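PDB 7D6V: succinate dehydrogenase (Membrane anchor subunit) from Mycolicibacterium smegmatis, which probably carries electrons from the succinate-oxidising subunits of the complex to quinone in the membrane, by way of a membrane-embedded Rieske-type [2Fe-2S] cluster. Local coordinates for residues G56-V61 / L260-T265; Y64-P69 / L187-L192; C114-K119 / R239-A244; I165-T170 / L198-T203. All coordinates share one frame; numbering follows the deposited sequence.

How the contacts relate
Contact 3 supplies C114 and H240, two ligands of one iron of the iron-sulfur cluster, and the other three lie progressively farther from it. Contact 4 adjoins contact 3, their centres about 16 Å apart; the OH of Y202, in the 198-203 segment, comes within 3.4 Å of Y117 CE2, and Y202 itself touches the cluster. Contacts 4 and 2 share helix 188-204, with centres about 14 Å apart. Contact 1 touches contact 2 through the small antiparallel pair of strands 60-61 and 66-67, where V61 N lies 2.9 Å from Y66 O. Helix 240-264 is common to contacts 3 and 1, whose centres lie about 31 Å apart toward its two ends.

Contact 1 of 4, residues G56-V61 / L260-T265; sequences GSAYWV and LVASGT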
loop_
_atom_site.group_PDB
_atom_site.type_symbol
_atom_site.label_atom_id
_atom_site.label_comp_id
_atom_site.label_asym_id
_atom_site.label_seq_id
_atom_site.Cartn_x
_atom_site.Cartn_y
_atom_site.Cartn_z
ATOM N N GLY C 56 3.198 45.437 -36.618
ATOM C CA GLY C 56 2.795 45.625 -37.993
ATOM C C GLY C 56 3.914 45.770 -38.996
ATOM O O GLY C 56 3.637 46.036 -40.170
ATOM N N SER C 57 5.168 45.609 -38.582
ATOM C CA SER C 57 6.284 45.702 -39.510
ATOM C C SER C 57 7.404 44.794 -39.026
ATOM O O SER C 57 7.363 44.263 -37.914
ATOM C CB SER C 57 6.770 47.147 -39.662
ATOM O OG SER C 57 7.479 47.578 -38.517
ATOM N N ALA C 58 8.404 44.618 -39.890
ATOM C CA ALA C 58 9.581 43.791 -39.619
ATOM C C ALA C 58 9.185 42.347 -39.305
ATOM O O ALA C 58 9.456 41.816 -38.228
ATOM C CB ALA C 58 10.429 44.392 -38.495
ATOM N N TYR C 59 8.540 41.712 -40.282
ATOM C CA TYR C 59 8.067 40.347 -40.115
ATOM C C TYR C 59 8.305 39.463 -41.332
ATOM O O TYR C 59 7.960 38.280 -41.283
ATOM C CB TYR C 59 6.566 40.344 -39.774
ATOM C CG TYR C 59 5.699 41.002 -40.820
ATOM C CD1 TYR C 59 5.186 40.273 -41.882
ATOM C CD2 TYR C 59 5.401 42.352 -40.752
ATOM C CE1 TYR C 59 4.402 40.866 -42.842
ATOM C CE2 TYR C 59 4.615 42.955 -41.708
ATOM C CZ TYR C 59 4.118 42.207 -42.751
ATOM O OH TYR C 59 3.334 42.801 -43.708
ATOM N N TRP C 60 8.883 39.988 -42.409
ATOM C CA TRP C 60 9.004 39.258 -43.663
ATOM C C TRP C 60 10.328 39.600 -44.322
ATOM O O TRP C 60 10.635 40.778 -44.523
ATOM C CB TRP C 60 7.836 39.607 -44.594
ATOM C CG TRP C 60 7.968 39.138 -46.012
ATOM C CD1 TRP C 60 8.149 39.915 -47.113
ATOM C CD2 TRP C 60 7.882 37.790 -46.482
ATOM N NE1 TRP C 60 8.199 39.136 -48.239
ATOM C CE2 TRP C 60 8.037 37.826 -47.879
ATOM C CE3 TRP C 60 7.697 36.555 -45.858
ATOM C CZ2 TRP C 60 8.015 36.678 -48.659
ATOM C CZ3 TRP C 60 7.675 35.417 -46.636
ATOM C CH2 TRP C 60 7.831 35.486 -48.019
ATOM N N VAL C 61 11.109 38.576 -44.658
ATOM C CA VAL C 61 12.313 38.736 -45.465
ATOM C C VAL C 61 11.975 38.331 -46.891
ATOM O O VAL C 61 11.667 37.163 -47.157
ATOM C CB VAL C 61 13.483 37.905 -44.919
ATOM C CG1 VAL C 61 14.773 38.322 -45.591
ATOM C CG2 VAL C 61 13.593 38.057 -43.421
ATOM N N LEU C 260 15.218 40.905 -36.417
ATOM C CA LEU C 260 16.556 41.455 -36.594
ATOM C C LEU C 260 16.974 41.424 -38.056
ATOM O O LEU C 260 17.544 42.392 -38.571
ATOM C CB LEU C 260 17.555 40.683 -35.739
ATOM C CG LEU C 260 17.578 41.018 -34.255
ATOM C CD1 LEU C 260 18.253 39.906 -33.493
ATOM C CD2 LEU C 260 18.298 42.326 -34.047
ATOM N N VAL C 261 16.685 40.320 -38.744
ATOM C CA VAL C 261 17.076 40.207 -40.146
ATOM C C VAL C 261 16.259 41.155 -41.020
ATOM O O VAL C 261 16.794 41.769 -41.950
ATOM C CB VAL C 261 16.960 38.749 -40.620
ATOM C CG1 VAL C 261 17.349 38.640 -42.076
ATOM C CG2 VAL C 261 17.845 37.860 -39.776
ATOM N N ALA C 262 14.961 41.296 -40.747
ATOM C CA ALA C 262 14.139 42.188 -41.563
ATOM C C ALA C 262 14.564 43.638 -41.369
ATOM O O ALA C 262 14.700 44.392 -42.339
ATOM C CB ALA C 262 12.665 42.012 -41.228
ATOM N N SER C 263 14.764 44.058 -40.119
ATOM C CA SER C 263 15.207 45.422 -39.863
ATOM C C SER C 263 16.569 45.658 -40.499
ATOM O O SER C 263 16.698 46.456 -41.432
ATOM C CB SER C 263 15.267 45.690 -38.361
ATOM O OG SER C 263 13.978 45.606 -37.782
ATOM N N GLY C 264 17.588 44.966 -40.000
ATOM C CA GLY C 264 18.842 44.847 -40.707
ATOM C C GLY C 264 19.866 44.104 -39.877
ATOM O O GLY C 264 20.158 44.485 -38.739
ATOM N N THR C 265 20.426 43.050 -40.468
ATOM C CA THR C 265 21.473 42.180 -39.946
ATOM C C THR C 265 21.697 41.128 -41.025
ATOM O O THR C 265 20.811 40.881 -41.848
ATOM C CB THR C 265 21.079 41.549 -38.595
ATOM O OG1 THR C 265 20.916 42.584 -37.621
ATOM C CG2 THR C 265 22.134 40.592 -38.079
#
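This is a small, partly exposed apolar contact, in which A58 and V61, following helix 33-55, lie against the last turn of helix 240-264. At its middle is the methyl of A262, directed at the backbone of the other segment: A262 CB is 3.9 Å from A58 CA, and the two methyls, A58 CB and A262 CB, are 4.3 Å apart. W60 contributes its carbonyl, with W60 O 4.1 Å from A262 CB. Residues 60-61 form the first strand of a short antiparallel hairpin with strand 66-67, and the backbone of Y59 is bonded to that of T68, so the helix end packs beside the start of the hairpin. There V61 and V261 cross at about a right angle, V61 CG2 meeting V261 CG1 at 4.0 Å; the V261 branch is the one anti to its backbone nitrogen (chi1 179°). The side chains of Y59 and W60 leave in the other direction, Y59 stacking on Y71, its OH hydrogen-bonded to A80 N. On the solvent side, S263 OG passes 3.8 Å from A58 CB, while its polar partner is M259 O, one turn back in the same helix.

Contact 2 of 4, residues Y64-P69 / L187-L192; sequences YHYLTP and LGNVIL
Y66, L67 and P69 meet the first turns of helix 188-204, and Y64 and H65 lead the chain into this contact. Y64 lays its CB over the rim of one face of the Y66 ring, 3.7 Å above its plane. H65, with a positive phi of 57°, forms a G1 beta bulge with Y66, both residues facing V61 on the neighbouring strand. Y66 then carries most of the contact. Its CG stands beside the backbone N (chi1 -71°), and from there the ring reaches over to the helix start. G188 has no side chain, which lets its CA come 3.6 Å from Y66 CZ. The N189 amide lies at the edge of the ring, its ND2 near the ring plane and the two planes 75° apart. Y66 OH gives N189 OD1 a weak hydrogen bond of 3.4 Å. Farther back along the ring, Y66 CD1 touches L192 CD1 at 3.7 Å. L67 turns its side chain from the helix toward W60 but offers its carbonyl, L67 O being 3.8 Å from L192 CD2. After T68, whose backbone pairs with Y59, P69 closes the contact with its CD 4.4 Å from the same methyl, L192 CD2. The amide of N189 has firmer partners outside, ND2 bonding to A176 O and OD1 to G186 N. The contact therefore rests mainly on packing of the Y66 ring against G188 CA, N189 and L192, and the tyrosine hydroxyl adds a weak bond to an amide already fixed by the preceding loop.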
loop_
_atom_site.group_PDB
_atom_site.type_symbol
_atom_site.label_atom_id
_atom_site.label_comp_id
_atom_site.label_asym_id
_atom_site.label_seq_id
_atom_site.Cartn_x
_atom_site.Cartn_y
_atom_site.Cartn_z
ATOM N N TYR C 64 14.744 35.580 -48.701
ATOM C CA TYR C 64 14.761 34.179 -48.309
ATOM C C TYR C 64 13.400 33.683 -47.856
ATOM O O TYR C 64 13.308 32.577 -47.318
ATOM C CB TYR C 64 15.798 33.953 -47.209
ATOM C CG TYR C 64 17.072 34.726 -47.431
ATOM C CD1 TYR C 64 17.743 34.660 -48.641
ATOM C CD2 TYR C 64 17.594 35.535 -46.438
ATOM C CE1 TYR C 64 18.895 35.373 -48.854
ATOM C CE2 TYR C 64 18.751 36.249 -46.641
ATOM C CZ TYR C 64 19.398 36.165 -47.850
ATOM O OH TYR C 64 20.553 36.879 -48.050
ATOM N N HIS C 65 12.347 34.479 -48.048
ATOM C CA HIS C 65 10.978 34.061 -47.761
ATOM C C HIS C 65 10.824 33.611 -46.310
ATOM O O HIS C 65 10.318 32.527 -46.021
ATOM C CB HIS C 65 10.534 32.966 -48.732
ATOM C CG HIS C 65 10.169 33.474 -50.091
ATOM N ND1 HIS C 65 11.111 33.819 -51.034
ATOM C CD2 HIS C 65 8.965 33.676 -50.673
ATOM C CE1 HIS C 65 10.504 34.224 -52.133
ATOM N NE2 HIS C 65 9.201 34.146 -51.941
ATOM N N TYR C 66 11.264 34.460 -45.391
ATOM C CA TYR C 66 11.148 34.199 -43.965
ATOM C C TYR C 66 9.934 34.934 -43.427
ATOM O O TYR C 66 9.788 36.138 -43.652
ATOM C CB TYR C 66 12.397 34.656 -43.211
ATOM C CG TYR C 66 13.632 33.831 -43.447
ATOM C CD1 TYR C 66 13.547 32.496 -43.804
ATOM C CD2 TYR C 66 14.890 34.388 -43.293
ATOM C CE1 TYR C 66 14.683 31.744 -44.013
ATOM C CE2 TYR C 66 16.029 33.645 -43.497
ATOM C CZ TYR C 66 15.921 32.326 -43.855
ATOM O OH TYR C 66 17.057 31.586 -44.060
ATOM N N LEU C 67 9.073 34.217 -42.713
ATOM C CA LEU C 67 7.867 34.794 -42.142
ATOM C C LEU C 67 7.760 34.389 -40.683
ATOM O O LEU C 67 7.864 33.204 -40.353
ATOM C CB LEU C 67 6.621 34.353 -42.908
ATOM C CG LEU C 67 5.296 34.940 -42.426
ATOM C CD1 LEU C 67 5.293 36.449 -42.570
ATOM C CD2 LEU C 67 4.149 34.327 -43.192
ATOM N N THR C 68 7.560 35.373 -39.817
ATOM C CA THR C 68 7.390 35.102 -38.400
ATOM C C THR C 68 6.111 34.303 -38.163
ATOM O O THR C 68 5.087 34.567 -38.802
ATOM C CB THR C 68 7.336 36.414 -37.617
ATOM O OG1 THR C 68 8.536 37.159 -37.842
ATOM C CG2 THR C 68 7.206 36.139 -36.151
ATOM N N PRO C 69 6.132 33.316 -37.263
ATOM C CA PRO C 69 4.884 32.624 -36.905
ATOM C C PRO C 69 3.836 33.531 -36.284
ATOM O O PRO C 69 2.644 33.213 -36.364
ATOM C CB PRO C 69 5.350 31.552 -35.913
ATOM C CG PRO C 69 6.786 31.360 -36.206
ATOM C CD PRO C 69 7.312 32.678 -36.659
ATOM N N LEU C 187 20.291 29.445 -41.837
ATOM C CA LEU C 187 20.177 29.498 -40.378
ATOM C C LEU C 187 18.859 30.102 -39.908
ATOM O O LEU C 187 18.356 29.746 -38.836
ATOM C CB LEU C 187 21.333 30.300 -39.770
ATOM C CG LEU C 187 21.353 30.467 -38.251
ATOM C CD1 LEU C 187 21.511 29.126 -37.554
ATOM C CD2 LEU C 187 22.429 31.442 -37.828
ATOM N N GLY C 188 18.205 30.876 -40.772
ATOM C CA GLY C 188 16.816 31.202 -40.523
ATOM C C GLY C 188 15.956 29.989 -40.776
ATOM O O GLY C 188 14.972 29.749 -40.073
ATOM N N ASN C 189 16.355 29.182 -41.759
ATOM C CA ASN C 189 15.740 27.884 -41.963
ATOM C C ASN C 189 15.921 27.002 -40.738
ATOM O O ASN C 189 14.987 26.312 -40.324
ATOM C CB ASN C 189 16.338 27.221 -43.200
ATOM C CG ASN C 189 15.983 27.951 -44.474
ATOM O OD1 ASN C 189 16.855 28.427 -45.195
ATOM N ND2 ASN C 189 14.693 28.051 -44.755
ATOM N N VAL C 190 17.109 27.023 -40.136
ATOM C CA VAL C 190 17.357 26.193 -38.961
ATOM C C VAL C 190 16.448 26.614 -37.813
ATOM O O VAL C 190 15.791 25.780 -37.180
ATOM C CB VAL C 190 18.839 26.262 -38.560
ATOM C CG1 VAL C 190 19.108 25.347 -37.384
ATOM C CG2 VAL C 190 19.719 25.895 -39.737
ATOM N N ILE C 191 16.383 27.920 -37.543
ATOM C CA ILE C 191 15.559 28.405 -36.438
ATOM C C ILE C 191 14.086 28.093 -36.686
ATOM O O ILE C 191 13.389 27.567 -35.808
ATOM C CB ILE C 191 15.796 29.910 -36.217
ATOM C CG1 ILE C 191 17.273 30.163 -35.927
ATOM C CG2 ILE C 191 14.940 30.427 -35.076
ATOM C CD1 ILE C 191 17.642 31.611 -35.848
ATOM N N LEU C 192 13.595 28.395 -37.893
ATOM C CA LEU C 192 12.191 28.155 -38.214
ATOM C C LEU C 192 11.842 26.674 -38.143
ATOM O O LEU C 192 10.796 26.303 -37.598
ATOM C CB LEU C 192 11.873 28.703 -39.603
ATOM C CG LEU C 192 11.638 30.203 -39.750
ATOM C CD1 LEU C 192 11.716 30.610 -41.206
ATOM C CD2 LEU C 192 10.291 30.579 -39.173
#

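Contact 3 of 4, residues C114-K119 / R239-A244; sequences CYYYRK and RHMLFA. With FES (Fe2/s2 (inorganic) cluster), chain J.
C114 and H240 bind the same iron of the [2Fe-2S] cluster, each from just before or within the first turn of a helix, and so form part of the Rieske-type site. FE1 takes C114 SG at 2.5 Å and H240 NE2 at 2.6 Å; classical Rieske clusters instead place two cysteines on one iron and two histidines on the other. Each ligand also has a hydrogen bond. C114 is the N-cap of helix 115-124, and its SG also accepts from Y117 N at 3.4 Å, nearly straight at 167°. H240 ND1 bonds to S205 OG, a second-shell contact that would help fix the rotation of the imidazole. The remaining interactions are aromatic and apolar, between short helical segments at 85° to each other. M241 CA sits over the face of the Y116 ring, 4.1 Å from its centroid, in a CH-pi contact, and M241 SD adds an oblique Met-aromatic contact. Y116 OH itself bonds to W245 NE1. Y117, which also touches the bound phospholipid, turns its ring obliquely to A244, Y117 CE2 lying 3.7 Å from A244 CB.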
loop_
_atom_site.group_PDB
_atom_site.type_symbol
_atom_site.label_atom_id
_atom_site.label_comp_id
_atom_site.label_asym_id
_atom_site.label_seq_id
_atom_site.Cartn_x
_atom_site.Cartn_y
_atom_site.Cartn_z
ATOM N N CYS C 114 -5.283 24.878 -22.240
ATOM C CA CYS C 114 -4.349 23.777 -22.041
ATOM C C CYS C 114 -4.424 23.306 -20.592
ATOM O O CYS C 114 -4.527 24.120 -19.673
ATOM C CB CYS C 114 -2.923 24.210 -22.383
ATOM S SG CYS C 114 -1.632 23.183 -21.644
ATOM N N TYR C 115 -4.374 21.994 -20.386
ATOM C CA TYR C 115 -4.452 21.434 -19.043
ATOM C C TYR C 115 -3.263 21.862 -18.190
ATOM O O TYR C 115 -3.433 22.221 -17.021
ATOM C CB TYR C 115 -4.559 19.910 -19.115
ATOM C CG TYR C 115 -5.956 19.408 -19.423
ATOM C CD1 TYR C 115 -6.876 19.201 -18.410
ATOM C CD2 TYR C 115 -6.352 19.147 -20.725
ATOM C CE1 TYR C 115 -8.143 18.749 -18.675
ATOM C CE2 TYR C 115 -7.623 18.694 -21.002
ATOM C CZ TYR C 115 -8.514 18.498 -19.970
ATOM O OH TYR C 115 -9.784 18.046 -20.228
ATOM N N TYR C 116 -2.055 21.859 -18.754
ATOM C CA TYR C 116 -0.907 22.318 -17.979
ATOM C C TYR C 116 -1.029 23.793 -17.621
ATOM O O TYR C 116 -0.784 24.188 -16.477
ATOM C CB TYR C 116 0.403 22.077 -18.724
ATOM C CG TYR C 116 1.516 22.861 -18.074
ATOM C CD1 TYR C 116 1.953 22.540 -16.797
ATOM C CD2 TYR C 116 2.087 23.953 -18.706
ATOM C CE1 TYR C 116 2.937 23.270 -16.178
ATOM C CE2 TYR C 116 3.078 24.686 -18.096
ATOM C CZ TYR C 116 3.501 24.337 -16.834
ATOM O OH TYR C 116 4.493 25.062 -16.219
ATOM N N TYR C 117 -1.389 24.629 -18.595
ATOM C CA TYR C 117 -1.468 26.060 -18.333
ATOM C C TYR C 117 -2.548 26.379 -17.314
ATOM O O TYR C 117 -2.392 27.309 -16.516
ATOM C CB TYR C 117 -1.716 26.822 -19.632
ATOM C CG TYR C 117 -0.466 27.059 -20.441
ATOM C CD1 TYR C 117 0.427 28.059 -20.097
ATOM C CD2 TYR C 117 -0.177 26.280 -21.547
ATOM C CE1 TYR C 117 1.571 28.275 -20.833
ATOM C CE2 TYR C 117 0.961 26.487 -22.287
ATOM C CZ TYR C 117 1.831 27.485 -21.928
ATOM O OH TYR C 117 2.967 27.692 -22.671
ATOM N N ARG C 118 -3.643 25.618 -17.319
ATOM C CA ARG C 118 -4.672 25.812 -16.308
ATOM C C ARG C 118 -4.114 25.580 -14.916
ATOM O O ARG C 118 -4.357 26.377 -14.008
ATOM C CB ARG C 118 -5.859 24.890 -16.575
ATOM C CG ARG C 118 -6.902 25.496 -17.483
ATOM C CD ARG C 118 -7.451 24.482 -18.449
ATOM N NE ARG C 118 -8.443 23.625 -17.814
ATOM C CZ ARG C 118 -8.962 22.544 -18.378
ATOM N NH1 ARG C 118 -8.584 22.185 -19.595
ATOM N NH2 ARG C 118 -9.859 21.823 -17.727
ATOM N N LYS C 119 -3.345 24.505 -14.732
ATOM C CA LYS C 119 -2.648 24.295 -13.468
ATOM C C LYS C 119 -1.787 25.497 -13.112
ATOM O O LYS C 119 -1.862 26.028 -11.994
ATOM C CB LYS C 119 -1.781 23.042 -13.554
ATOM C CG LYS C 119 -0.998 22.762 -12.291
ATOM C CD LYS C 119 -0.082 21.571 -12.441
ATOM C CE LYS C 119 1.332 22.009 -12.732
ATOM N NZ LYS C 119 1.976 22.570 -11.516
ATOM N N ARG C 239 6.181 14.643 -20.649
ATOM C CA ARG C 239 7.022 15.834 -20.661
ATOM C C ARG C 239 6.274 17.062 -21.174
ATOM O O ARG C 239 6.879 17.962 -21.756
ATOM C CB ARG C 239 8.270 15.599 -21.510
ATOM C CG ARG C 239 9.234 14.535 -21.007
ATOM C CD ARG C 239 9.881 14.925 -19.688
ATOM N NE ARG C 239 9.079 14.560 -18.526
ATOM C CZ ARG C 239 9.305 15.008 -17.297
ATOM N NH1 ARG C 239 10.307 15.845 -17.069
ATOM N NH2 ARG C 239 8.525 14.624 -16.296
ATOM N N HIS C 240 4.957 17.110 -20.966
ATOM C CA HIS C 240 4.150 18.176 -21.549
ATOM C C HIS C 240 4.420 19.527 -20.895
ATOM O O HIS C 240 4.354 20.560 -21.569
ATOM C CB HIS C 240 2.669 17.818 -21.449
ATOM C CG HIS C 240 1.793 18.607 -22.369
ATOM N ND1 HIS C 240 2.016 18.679 -23.725
ATOM C CD2 HIS C 240 0.698 19.363 -22.128
ATOM C CE1 HIS C 240 1.092 19.440 -24.282
ATOM N NE2 HIS C 240 0.281 19.867 -23.333
ATOM N N MET C 241 4.700 19.541 -19.589
ATOM C CA MET C 241 5.098 20.774 -18.914
ATOM C C MET C 241 6.294 21.426 -19.590
ATOM O O MET C 241 6.323 22.646 -19.780
ATOM C CB MET C 241 5.431 20.485 -17.453
ATOM C CG MET C 241 5.818 21.714 -16.655
ATOM S SD MET C 241 6.184 21.358 -14.930
ATOM C CE MET C 241 7.751 20.510 -15.094
ATOM N N LEU C 242 7.296 20.627 -19.948
ATOM C CA LEU C 242 8.537 21.174 -20.481
ATOM C C LEU C 242 8.339 21.742 -21.880
ATOM O O LEU C 242 8.888 22.801 -22.209
ATOM C CB LEU C 242 9.613 20.091 -20.482
ATOM C CG LEU C 242 11.032 20.501 -20.863
ATOM C CD1 LEU C 242 11.718 21.180 -19.695
ATOM C CD2 LEU C 242 11.822 19.292 -21.326
ATOM N N PHE C 243 7.562 21.051 -22.715
ATOM C CA PHE C 243 7.416 21.466 -24.103
ATOM C C PHE C 243 6.665 22.783 -24.229
ATOM O O PHE C 243 6.938 23.555 -25.149
ATOM C CB PHE C 243 6.723 20.369 -24.910
ATOM C CG PHE C 243 7.493 19.083 -24.965
ATOM C CD1 PHE C 243 8.871 19.089 -25.092
ATOM C CD2 PHE C 243 6.841 17.865 -24.887
ATOM C CE1 PHE C 243 9.582 17.910 -25.139
ATOM C CE2 PHE C 243 7.548 16.681 -24.933
ATOM C CZ PHE C 243 8.921 16.704 -25.059
ATOM N N ALA C 244 5.745 23.076 -23.309
ATOM C CA ALA C 244 5.045 24.356 -23.347
ATOM C C ALA C 244 6.017 25.521 -23.188
ATOM O O ALA C 244 6.033 26.456 -24.001
ATOM C CB ALA C 244 3.975 24.391 -22.259
HETATM FE FE1 FES J . -1.919 21.123 -22.995
HETATM FE FE2 FES J . -3.570 20.195 -24.906
HETATM S S1 FES J . -3.579 19.702 -22.762
HETATM S S2 FES J . -1.864 21.556 -25.150
#

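Contact 4 of 4, residues I165-T170 / L198-T203; sequences ISLVNT and LLWVYT
The two helical segments run antiparallel, their axes 166° apart in direction and 10.4 Å distant at closest approach, and S166 and W200 have the nearest backbones, CA to CA 6.7 Å. W200 bridges the gap. S166 CB lies over the face of its six-membered ring, 3.5 Å from the centroid, a CH-pi contact. L167 adds its CD2, 3.8 Å from W200 CZ2. On the pyrrole ring, W200 NE1 donates to T170 OG1 at 2.8 Å, the oxygen standing 19° out of the ring plane. T170 OG1 in turn donates to S166 O, which it and T170 N reach from opposite faces of the carbonyl; with chi1 at -44° the hydroxyl stands beside its own backbone N, a position that serves both bonds. The hydroxyl is thereby gripped as donor and as acceptor, and the indole N-H is satisfied between the helices. On the other flank, N169 ND2 lies 4.1 Å from L199 CD1. Within the fold, helices 155-175 and 188-204 form an antiparallel pair: I165 packs on helix 104-112, while Y202 reaches both that helix and helix 240-264, its ring nearly parallel to that of H240 beside the cluster.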
loop_
_atom_site.group_PDB
_atom_site.type_symbol
_atom_site.label_atom_id
_atom_site.label_comp_id
_atom_site.label_asym_id
_atom_site.label_seq_id
_atom_site.Cartn_x
_atom_site.Cartn_y
_atom_site.Cartn_z
ATOM N N ILE C 165 -3.236 25.050 -37.662
ATOM C CA ILE C 165 -2.261 26.136 -37.640
ATOM C C ILE C 165 -0.837 25.591 -37.701
ATOM O O ILE C 165 0.049 26.214 -38.297
ATOM C CB ILE C 165 -2.491 27.025 -36.405
ATOM C CG1 ILE C 165 -3.886 27.645 -36.460
ATOM C CG2 ILE C 165 -1.442 28.119 -36.315
ATOM C CD1 ILE C 165 -4.301 28.328 -35.182
ATOM N N SER C 166 -0.591 24.431 -37.091
ATOM C CA SER C 166 0.709 23.783 -37.215
ATOM C C SER C 166 0.985 23.377 -38.654
ATOM O O SER C 166 2.124 23.466 -39.121
ATOM C CB SER C 166 0.782 22.570 -36.292
ATOM O OG SER C 166 0.997 22.960 -34.951
ATOM N N LEU C 167 -0.039 22.916 -39.370
ATOM C CA LEU C 167 0.150 22.628 -40.790
ATOM C C LEU C 167 0.502 23.894 -41.568
ATOM O O LEU C 167 1.359 23.870 -42.461
ATOM C CB LEU C 167 -1.103 21.972 -41.365
ATOM C CG LEU C 167 -1.332 20.531 -40.917
ATOM C CD1 LEU C 167 -2.725 20.065 -41.296
ATOM C CD2 LEU C 167 -0.281 19.623 -41.515
ATOM N N VAL C 168 -0.151 25.008 -41.240
ATOM C CA VAL C 168 0.160 26.271 -41.913
ATOM C C VAL C 168 1.605 26.688 -41.639
ATOM O O VAL C 168 2.335 27.111 -42.548
ATOM C CB VAL C 168 -0.839 27.360 -41.483
ATOM C CG1 VAL C 168 -0.298 28.739 -41.801
ATOM C CG2 VAL C 168 -2.172 27.142 -42.164
ATOM N N ASN C 169 2.040 26.569 -40.385
ATOM C CA ASN C 169 3.419 26.896 -40.038
ATOM C C ASN C 169 4.414 25.956 -40.707
ATOM O O ASN C 169 5.519 26.378 -41.062
ATOM C CB ASN C 169 3.600 26.872 -38.523
ATOM C CG ASN C 169 2.881 28.006 -37.836
ATOM O OD1 ASN C 169 2.606 29.037 -38.443
ATOM N ND2 ASN C 169 2.567 27.824 -36.561
ATOM N N THR C 170 4.054 24.684 -40.869
ATOM C CA THR C 170 4.915 23.757 -41.591
ATOM C C THR C 170 5.063 24.172 -43.047
ATOM O O THR C 170 6.159 24.103 -43.614
ATOM C CB THR C 170 4.357 22.340 -41.492
ATOM O OG1 THR C 170 3.954 22.086 -40.143
ATOM C CG2 THR C 170 5.408 21.326 -41.895
ATOM N N LEU C 198 9.356 21.660 -32.745
ATOM C CA LEU C 198 9.017 21.704 -31.326
ATOM C C LEU C 198 7.544 22.027 -31.115
ATOM O O LEU C 198 6.916 21.512 -30.181
ATOM C CB LEU C 198 9.911 22.714 -30.612
ATOM C CG LEU C 198 11.329 22.196 -30.372
ATOM C CD1 LEU C 198 12.235 23.300 -29.871
ATOM C CD2 LEU C 198 11.310 21.034 -29.399
ATOM N N LEU C 199 6.970 22.873 -31.974
ATOM C CA LEU C 199 5.537 23.137 -31.908
ATOM C C LEU C 199 4.737 21.876 -32.190
ATOM O O LEU C 199 3.718 21.621 -31.541
ATOM C CB LEU C 199 5.156 24.239 -32.893
ATOM C CG LEU C 199 5.498 25.672 -32.494
ATOM C CD1 LEU C 199 5.102 26.627 -33.602
ATOM C CD2 LEU C 199 4.812 26.042 -31.196
ATOM N N TRP C 200 5.177 21.080 -33.165
ATOM C CA TRP C 200 4.509 19.811 -33.429
ATOM C C TRP C 200 4.598 18.881 -32.228
ATOM O O TRP C 200 3.626 18.198 -31.890
ATOM C CB TRP C 200 5.113 19.141 -34.662
ATOM C CG TRP C 200 4.445 19.504 -35.943
ATOM C CD1 TRP C 200 5.027 20.070 -37.032
ATOM C CD2 TRP C 200 3.067 19.308 -36.280
ATOM N NE1 TRP C 200 4.101 20.249 -38.026
ATOM C CE2 TRP C 200 2.889 19.788 -37.590
ATOM C CE3 TRP C 200 1.967 18.775 -35.602
ATOM C CZ2 TRP C 200 1.659 19.751 -38.235
ATOM C CZ3 TRP C 200 0.748 18.744 -36.244
ATOM C CH2 TRP C 200 0.603 19.229 -37.546
ATOM N N VAL C 201 5.760 18.834 -31.576
ATOM C CA VAL C 201 5.914 17.988 -30.394
ATOM C C VAL C 201 4.950 18.424 -29.297
ATOM O O VAL C 201 4.275 17.599 -28.668
ATOM C CB VAL C 201 7.372 18.008 -29.905
ATOM C CG1 VAL C 201 7.504 17.258 -28.595
ATOM C CG2 VAL C 201 8.285 17.407 -30.951
ATOM N N TYR C 202 4.866 19.734 -29.058
ATOM C CA TYR C 202 3.963 20.244 -28.031
ATOM C C TYR C 202 2.506 19.953 -28.372
ATOM O O TYR C 202 1.718 19.580 -27.498
ATOM C CB TYR C 202 4.177 21.743 -27.841
ATOM C CG TYR C 202 3.124 22.396 -26.980
ATOM C CD1 TYR C 202 3.005 22.078 -25.636
ATOM C CD2 TYR C 202 2.245 23.324 -27.513
ATOM C CE1 TYR C 202 2.043 22.669 -24.848
ATOM C CE2 TYR C 202 1.282 23.918 -26.734
ATOM C CZ TYR C 202 1.186 23.589 -25.402
ATOM O OH TYR C 202 0.225 24.186 -24.625
ATOM N N THR C 203 2.130 20.125 -29.639
ATOM C CA THR C 203 0.757 19.858 -30.051
ATOM C C THR C 203 0.412 18.379 -29.927
ATOM O O THR C 203 -0.712 18.028 -29.553
ATOM C CB THR C 203 0.540 20.346 -31.483
ATOM O OG1 THR C 203 1.012 21.692 -31.601
ATOM C CG2 THR C 203 -0.930 20.304 -31.849
#